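PDB 3H41: gamma-D-glutamyl-L-lysine dipeptidyl-peptidase from Bacillus cereus ATCC 10987, which probably cleaves gamma-D-glutamyl-L-lysine bonds in the peptides of bacterial cell walls, as a cysteine peptidase, and releases the dipeptide L-Ala-gamma-D-Glu. Local coordinates for residues A[269-274]-A[279-284]; A[292-297]-A[301-306]. All blocks are in the same frame, centred on the assembly; numbering follows the deposited sequence. Where two conformers were deposited one is given.

Contact 1 of 2, residues A[269-274]-A[279-284]; sequences HVAMYI and MIHSPR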
loop_
_atom_site.group_PDB
_atom_site.type_symbol
_atom_site.label_atom_id
_atom_site.label_comp_id
_atom_site.label_asym_id
_atom_site.label_seq_id
_atom_site.Cartn_x
_atom_site.Cartn_y
_atom_site.Cartn_z
ATOM N N HIS A 269 -14.618 -2.711 7.733
ATOM C CA HIS A 269 -14.255 -3.457 6.530
ATOM C C HIS A 269 -14.650 -2.684 5.285
ATOM O O HIS A 269 -15.642 -1.948 5.283
ATOM C CB HIS A 269 -14.873 -4.875 6.518
ATOM C CG HIS A 269 -14.429 -5.700 5.350
ATOM N ND1 HIS A 269 -13.120 -6.106 5.190
ATOM C CD2 HIS A 269 -15.090 -6.126 4.247
ATOM C CE1 HIS A 269 -13.008 -6.781 4.059
ATOM N NE2 HIS A 269 -14.184 -6.793 3.461
ATOM N N VAL A 270 -13.863 -2.858 4.226
ATOM C CA VAL A 270 -14.148 -2.249 2.953
ATOM C C VAL A 270 -13.832 -3.273 1.865
ATOM O O VAL A 270 -12.871 -4.079 1.998
ATOM C CB VAL A 270 -13.385 -0.946 2.737
ATOM C CG1 VAL A 270 -11.856 -1.149 2.889
ATOM C CG2 VAL A 270 -13.773 -0.280 1.375
ATOM N N ALA A 271 -14.668 -3.264 0.838
ATOM C CA ALA A 271 -14.493 -4.117 -0.332
ATOM C C ALA A 271 -14.821 -3.298 -1.594
ATOM O O ALA A 271 -15.367 -2.221 -1.507
ATOM C CB ALA A 271 -15.396 -5.356 -0.200
HETATM N N MSE A 272 -14.426 -3.761 -2.767
HETATM C CA MSE A 272 -14.812 -3.080 -4.009
HETATM C C MSE A 272 -15.787 -3.925 -4.778
HETATM O O MSE A 272 -15.529 -5.106 -5.024
HETATM C CB MSE A 272 -13.565 -2.829 -4.908
HETATM C CG MSE A 272 -13.873 -2.003 -6.116
HETATM SE SE MSE A 272 -12.269 -1.480 -7.097
HETATM C CE MSE A 272 -11.633 -3.211 -7.470
ATOM N N TYR A 273 -16.894 -3.301 -5.174
ATOM C CA TYR A 273 -17.919 -3.934 -5.988
ATOM C C TYR A 273 -17.372 -4.230 -7.373
ATOM O O TYR A 273 -16.741 -3.359 -7.989
ATOM C CB TYR A 273 -19.160 -3.038 -6.083
ATOM C CG TYR A 273 -20.356 -3.765 -6.668
ATOM C CD1 TYR A 273 -20.825 -4.938 -6.097
ATOM C CD2 TYR A 273 -21.028 -3.268 -7.788
ATOM C CE1 TYR A 273 -21.912 -5.609 -6.628
ATOM C CE2 TYR A 273 -22.117 -3.949 -8.333
ATOM C CZ TYR A 273 -22.556 -5.100 -7.745
ATOM O OH TYR A 273 -23.626 -5.775 -8.284
ATOM N N ILE A 274 -17.600 -5.439 -7.865
ATOM C CA ILE A 274 -17.076 -5.827 -9.202
ATOM C C ILE A 274 -18.200 -6.189 -10.174
ATOM O O ILE A 274 -17.946 -6.704 -11.276
ATOM C CB ILE A 274 -15.982 -6.948 -9.115
ATOM C CG1 ILE A 274 -16.566 -8.333 -8.792
ATOM C CG2 ILE A 274 -14.902 -6.564 -8.078
ATOM C CD1 ILE A 274 -15.583 -9.537 -9.037
HETATM N N MSE A 279 -17.936 -8.933 -5.025
HETATM C CA MSE A 279 -16.991 -7.914 -4.563
HETATM C C MSE A 279 -15.621 -8.547 -4.410
HETATM O O MSE A 279 -15.499 -9.752 -4.270
HETATM C CB MSE A 279 -17.425 -7.262 -3.259
HETATM C CG MSE A 279 -17.515 -8.213 -2.116
HETATM SE SE MSE A 279 -18.456 -7.413 -0.630
HETATM C CE MSE A 279 -17.825 -8.703 0.534
ATOM N N ILE A 280 -14.592 -7.716 -4.469
ATOM C CA ILE A 280 -13.245 -8.162 -4.286
ATOM C C ILE A 280 -12.689 -7.431 -3.065
ATOM O O ILE A 280 -13.026 -6.277 -2.855
ATOM C CB ILE A 280 -12.382 -7.930 -5.569
ATOM C CG1 ILE A 280 -11.047 -8.649 -5.454
ATOM C CG2 ILE A 280 -12.236 -6.428 -5.891
ATOM C CD1 ILE A 280 -10.260 -8.787 -6.838
ATOM N N HIS A 281 -11.903 -8.150 -2.242
ATOM C CA HIS A 281 -11.319 -7.589 -1.035
ATOM C C HIS A 281 -10.147 -8.388 -0.520
ATOM O O HIS A 281 -9.902 -9.537 -0.930
ATOM C CB HIS A 281 -12.414 -7.424 0.078
ATOM C CG HIS A 281 -13.044 -8.699 0.555
ATOM N ND1 HIS A 281 -14.013 -8.719 1.552
ATOM C CD2 HIS A 281 -12.857 -9.997 0.194
ATOM C CE1 HIS A 281 -14.375 -9.970 1.779
ATOM N NE2 HIS A 281 -13.712 -10.760 0.957
ATOM N N SER A 282 -9.370 -7.760 0.357
ATOM C CA SER A 282 -8.419 -8.468 1.221
ATOM C C SER A 282 -9.021 -8.589 2.630
ATOM O O SER A 282 -9.030 -7.617 3.379
ATOM C CB SER A 282 -7.087 -7.731 1.265
ATOM O OG SER A 282 -6.175 -8.556 1.934
ATOM N N PRO A 283 -9.539 -9.778 2.999
ATOM C CA PRO A 283 -10.626 -9.696 4.012
ATOM C C PRO A 283 -10.258 -9.808 5.483
ATOM O O PRO A 283 -10.785 -9.053 6.300
ATOM C CB PRO A 283 -11.539 -10.854 3.613
ATOM C CG PRO A 283 -10.641 -11.842 3.037
ATOM C CD PRO A 283 -9.539 -11.085 2.322
ATOM N N ARG A 284 -9.379 -10.749 5.820
ATOM C CA ARG A 284 -8.992 -11.018 7.206
ATOM C C ARG A 284 -7.788 -11.958 7.197
ATOM O O ARG A 284 -7.512 -12.613 6.185
ATOM C CB ARG A 284 -10.164 -11.660 7.982
ATOM C CG ARG A 284 -10.648 -13.003 7.395
ATOM C CD ARG A 284 -11.723 -13.707 8.244
ATOM N NE ARG A 284 -12.764 -12.778 8.664
ATOM C CZ ARG A 284 -13.374 -12.786 9.851
ATOM N NH1 ARG A 284 -13.059 -13.683 10.796
ATOM N NH2 ARG A 284 -14.304 -11.870 10.102
HETATM O O HOH W 1 -10.484 -4.828 0.632
#

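Contact 2 of 2, residues A[292-297]-A[301-306]; sequences IPLNTP and EEYAGA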
loop_
_atom_site.group_PDB
_atom_site.type_symbol
_atom_site.label_atom_id
_atom_site.label_comp_id
_atom_site.label_asym_id
_atom_site.label_seq_id
_atom_site.Cartn_x
_atom_site.Cartn_y
_atom_site.Cartn_z
ATOM N N ILE A 292 -15.993 -12.643 -3.458
ATOM C CA ILE A 292 -17.167 -13.274 -2.826
ATOM C C ILE A 292 -18.453 -12.486 -3.106
ATOM O O ILE A 292 -18.415 -11.313 -3.519
ATOM C CB ILE A 292 -17.014 -13.462 -1.272
ATOM C CG1 ILE A 292 -16.860 -12.132 -0.541
ATOM C CG2 ILE A 292 -15.873 -14.413 -0.923
ATOM C CD1 ILE A 292 -16.962 -12.285 0.981
ATOM N N PRO A 293 -19.607 -13.114 -2.873
ATOM C CA PRO A 293 -20.821 -12.353 -3.105
ATOM C C PRO A 293 -20.973 -11.280 -2.067
ATOM O O PRO A 293 -20.554 -11.494 -0.906
ATOM C CB PRO A 293 -21.951 -13.392 -2.907
ATOM C CG PRO A 293 -21.300 -14.736 -3.098
ATOM C CD PRO A 293 -19.844 -14.565 -2.716
ATOM N N LEU A 294 -21.626 -10.174 -2.436
ATOM C CA LEU A 294 -22.002 -9.155 -1.466
ATOM C C LEU A 294 -22.977 -9.740 -0.441
ATOM O O LEU A 294 -22.905 -9.443 0.750
ATOM C CB LEU A 294 -22.614 -7.945 -2.176
ATOM C CG LEU A 294 -23.134 -6.786 -1.320
ATOM C CD1 LEU A 294 -22.099 -6.247 -0.276
ATOM C CD2 LEU A 294 -23.581 -5.713 -2.266
ATOM N N ASN A 295 -23.856 -10.608 -0.912
ATOM C CA ASN A 295 -24.783 -11.327 -0.083
ATOM C C ASN A 295 -24.126 -12.511 0.607
ATOM O O ASN A 295 -24.521 -13.641 0.387
ATOM C CB ASN A 295 -25.930 -11.835 -0.949
ATOM C CG ASN A 295 -27.106 -12.306 -0.128
ATOM O OD1 ASN A 295 -27.322 -11.834 0.995
ATOM N ND2 ASN A 295 -27.861 -13.265 -0.666
ATOM N N THR A 296 -23.093 -12.276 1.395
ATOM C CA THR A 296 -22.463 -13.343 2.165
ATOM C C THR A 296 -22.872 -13.085 3.617
ATOM O O THR A 296 -22.859 -11.936 4.061
ATOM C CB THR A 296 -20.939 -13.334 1.979
ATOM O OG1 THR A 296 -20.645 -13.671 0.614
ATOM C CG2 THR A 296 -20.221 -14.316 2.952
ATOM N N PRO A 297 -23.310 -14.144 4.339
ATOM C CA PRO A 297 -23.645 -14.055 5.776
ATOM C C PRO A 297 -22.568 -13.348 6.541
ATOM O O PRO A 297 -21.389 -13.679 6.367
ATOM C CB PRO A 297 -23.700 -15.530 6.227
ATOM C CG PRO A 297 -24.154 -16.249 5.018
ATOM C CD PRO A 297 -23.577 -15.495 3.804
ATOM N N GLU A 301 -25.409 -8.254 6.767
ATOM C CA GLU A 301 -26.026 -7.649 7.939
ATOM C C GLU A 301 -25.308 -6.395 8.403
ATOM O O GLU A 301 -25.912 -5.542 9.078
ATOM C CB GLU A 301 -26.092 -8.640 9.125
ATOM C CG GLU A 301 -27.059 -9.804 8.944
ATOM C CD GLU A 301 -26.468 -10.999 8.152
ATOM O OE1 GLU A 301 -25.286 -10.917 7.722
ATOM O OE2 GLU A 301 -27.181 -12.026 7.979
ATOM N N GLU A 302 -24.023 -6.286 8.055
ATOM C CA GLU A 302 -23.179 -5.160 8.465
ATOM C C GLU A 302 -22.998 -4.082 7.364
ATOM O O GLU A 302 -22.274 -3.099 7.582
ATOM C CB GLU A 302 -21.809 -5.672 8.924
ATOM C CG GLU A 302 -21.809 -6.341 10.313
ATOM C CD GLU A 302 -20.460 -6.396 10.973
ATOM O OE1 GLU A 302 -19.429 -6.202 10.287
ATOM O OE2 GLU A 302 -20.434 -6.623 12.210
ATOM N N TYR A 303 -23.669 -4.265 6.233
ATOM C CA TYR A 303 -23.649 -3.310 5.142
ATOM C C TYR A 303 -23.865 -1.907 5.702
ATOM O O TYR A 303 -24.859 -1.650 6.393
ATOM C CB TYR A 303 -24.720 -3.645 4.118
ATOM C CG TYR A 303 -24.666 -2.771 2.905
ATOM C CD1 TYR A 303 -23.801 -3.064 1.856
ATOM C CD2 TYR A 303 -25.442 -1.610 2.818
ATOM C CE1 TYR A 303 -23.726 -2.236 0.741
ATOM C CE2 TYR A 303 -25.369 -0.767 1.688
ATOM C CZ TYR A 303 -24.506 -1.104 0.654
ATOM O OH TYR A 303 -24.391 -0.319 -0.471
ATOM N N ALA A 304 -22.924 -1.007 5.419
ATOM C CA ALA A 304 -22.945 0.330 5.979
ATOM C C ALA A 304 -22.758 1.407 4.929
ATOM O O ALA A 304 -22.230 2.476 5.242
ATOM C CB ALA A 304 -21.856 0.470 7.039
ATOM N N GLY A 305 -23.113 1.107 3.696
ATOM C CA GLY A 305 -23.141 2.123 2.629
ATOM C C GLY A 305 -22.028 1.943 1.602
ATOM O O GLY A 305 -21.248 1.008 1.679
ATOM N N ALA A 306 -22.014 2.812 0.600
ATOM C CA ALA A 306 -21.092 2.684 -0.514
ATOM C C ALA A 306 -20.674 4.071 -0.975
ATOM O O ALA A 306 -21.453 5.043 -0.849
ATOM C CB ALA A 306 -21.718 1.860 -1.659
#

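Contact 1 of 2, residues A[269-274]-A[279-284]
H269 swings CG anti to its backbone N (chi1 -175°), while H281, one strand away, tucks CG between its own N and carbonyl carbon (chi1 63°); the two imidazoles thereby meet rim to rim, their planes at 76°. In one of its two modelled conformers, H269 uses NE2 for a bent hydrogen bond of 2.7 Å with ND1 of H281. Each nitrogen lies at the edge of the other ring, near its plane, and CB of P283 sits over one face of H281, offset toward the rim. NE2 of H281 is hydrogen-bonded to OE2 of E290, and Y299 meets both rings. H269 and H281 are the inferred proton acceptor and third catalytic residue of this NlpC/P60 cysteine peptidase; the nucleophile position, 216, carries an oxidised cysteine near ND1 of H269. The two histidines stand on the paired strands of a beta hairpin, 267-275 and 278-281, in the antiparallel sheet of the peptidase domain. Here M272 and I280 form a hydrogen-bonded pair, N of M272 to O of I280 at 2.9 Å and N of I280 to O of M272 at 2.8 Å, both nearly straight; the non-hydrogen-bonded pair Y273 and M279 follows. Beyond H281 the chains diverge, and a water bridges O of V270 (2.9 Å) to N of S282 (3.1 Å). On one face SE of M279 reaches CB of A271 at 3.7 Å; on the opposite face CG2 of I280 touches CE of M272 at 3.6 Å and presses tightly on CG2 of I274 at 3.5 Å, where helix 189-197 packs.

Contact 2 of 2, residues A[292-297]-A[301-306]
L294 and Y303 point their side chains toward each other between the two segments and meet obliquely. A single methyl, CD1 of L294, arrives at the edge of the Y303 ring, near its plane, and lies 4.2 Å from the ring atom CD1 of Y303. In both residues CG is anti to the backbone N (chi1 177° for L294, -175° for Y303), beside the carbonyl carbon, and the two side chains converge from there. One face of the same ring is taken from within its own segment: N of G305 lies 3.5 Å above the plane, offset toward the rim. L250 touches both L294 and Y303, and strand 255-259 adds F258 against the leucine and I256 against the tyrosine. Nearer the surface E301 bends at chi2 (84°), bringing its carboxylate back toward P297; OE1 of E301 comes to 3.8 Å from C of P297. That oxygen is hydrogen-bonded to N of G298, in the short link between the segments. The loop from L294 to P297 is held by its own bonds: OG1 of T296 donates to O of P293 at 2.7 Å, approaching from outside the carbonyl plane, and N295 is the centre of an inverse gamma turn, closed by a weak bond from N of T296 to O of L294. No hydrogen bond crosses between the segments. This is a loop-and-helix connection within the NlpC/P60 peptidase domain, leading from the edge strand 290-293 through the short helix 299-302, weakly bonded at its end, and across three strands of the sheet to 303-308, beside 255-259.

Contact 1 is the buried one, a hairpin of two inner strands of the six-stranded sheet; contact 2 lies farther from the centre of the chain and is only partly buried. Their strands share that sheet, and 278-281 and 290-293 are neighbours in it: N of M279 probably bonds to O of I292 at 2.9 Å. Apolar packing continues the join, with SE of M279 3.8 Å from CD1 of L294 and CE1 of H281 3.6 Å from CD1 of I292. The chemistry differs accordingly. Residues 269-274 and 279-284 combine paired backbones with a histidine pair inferred to be catalytic, whereas 292-297 and 301-306 meet through sparse side-chain contacts.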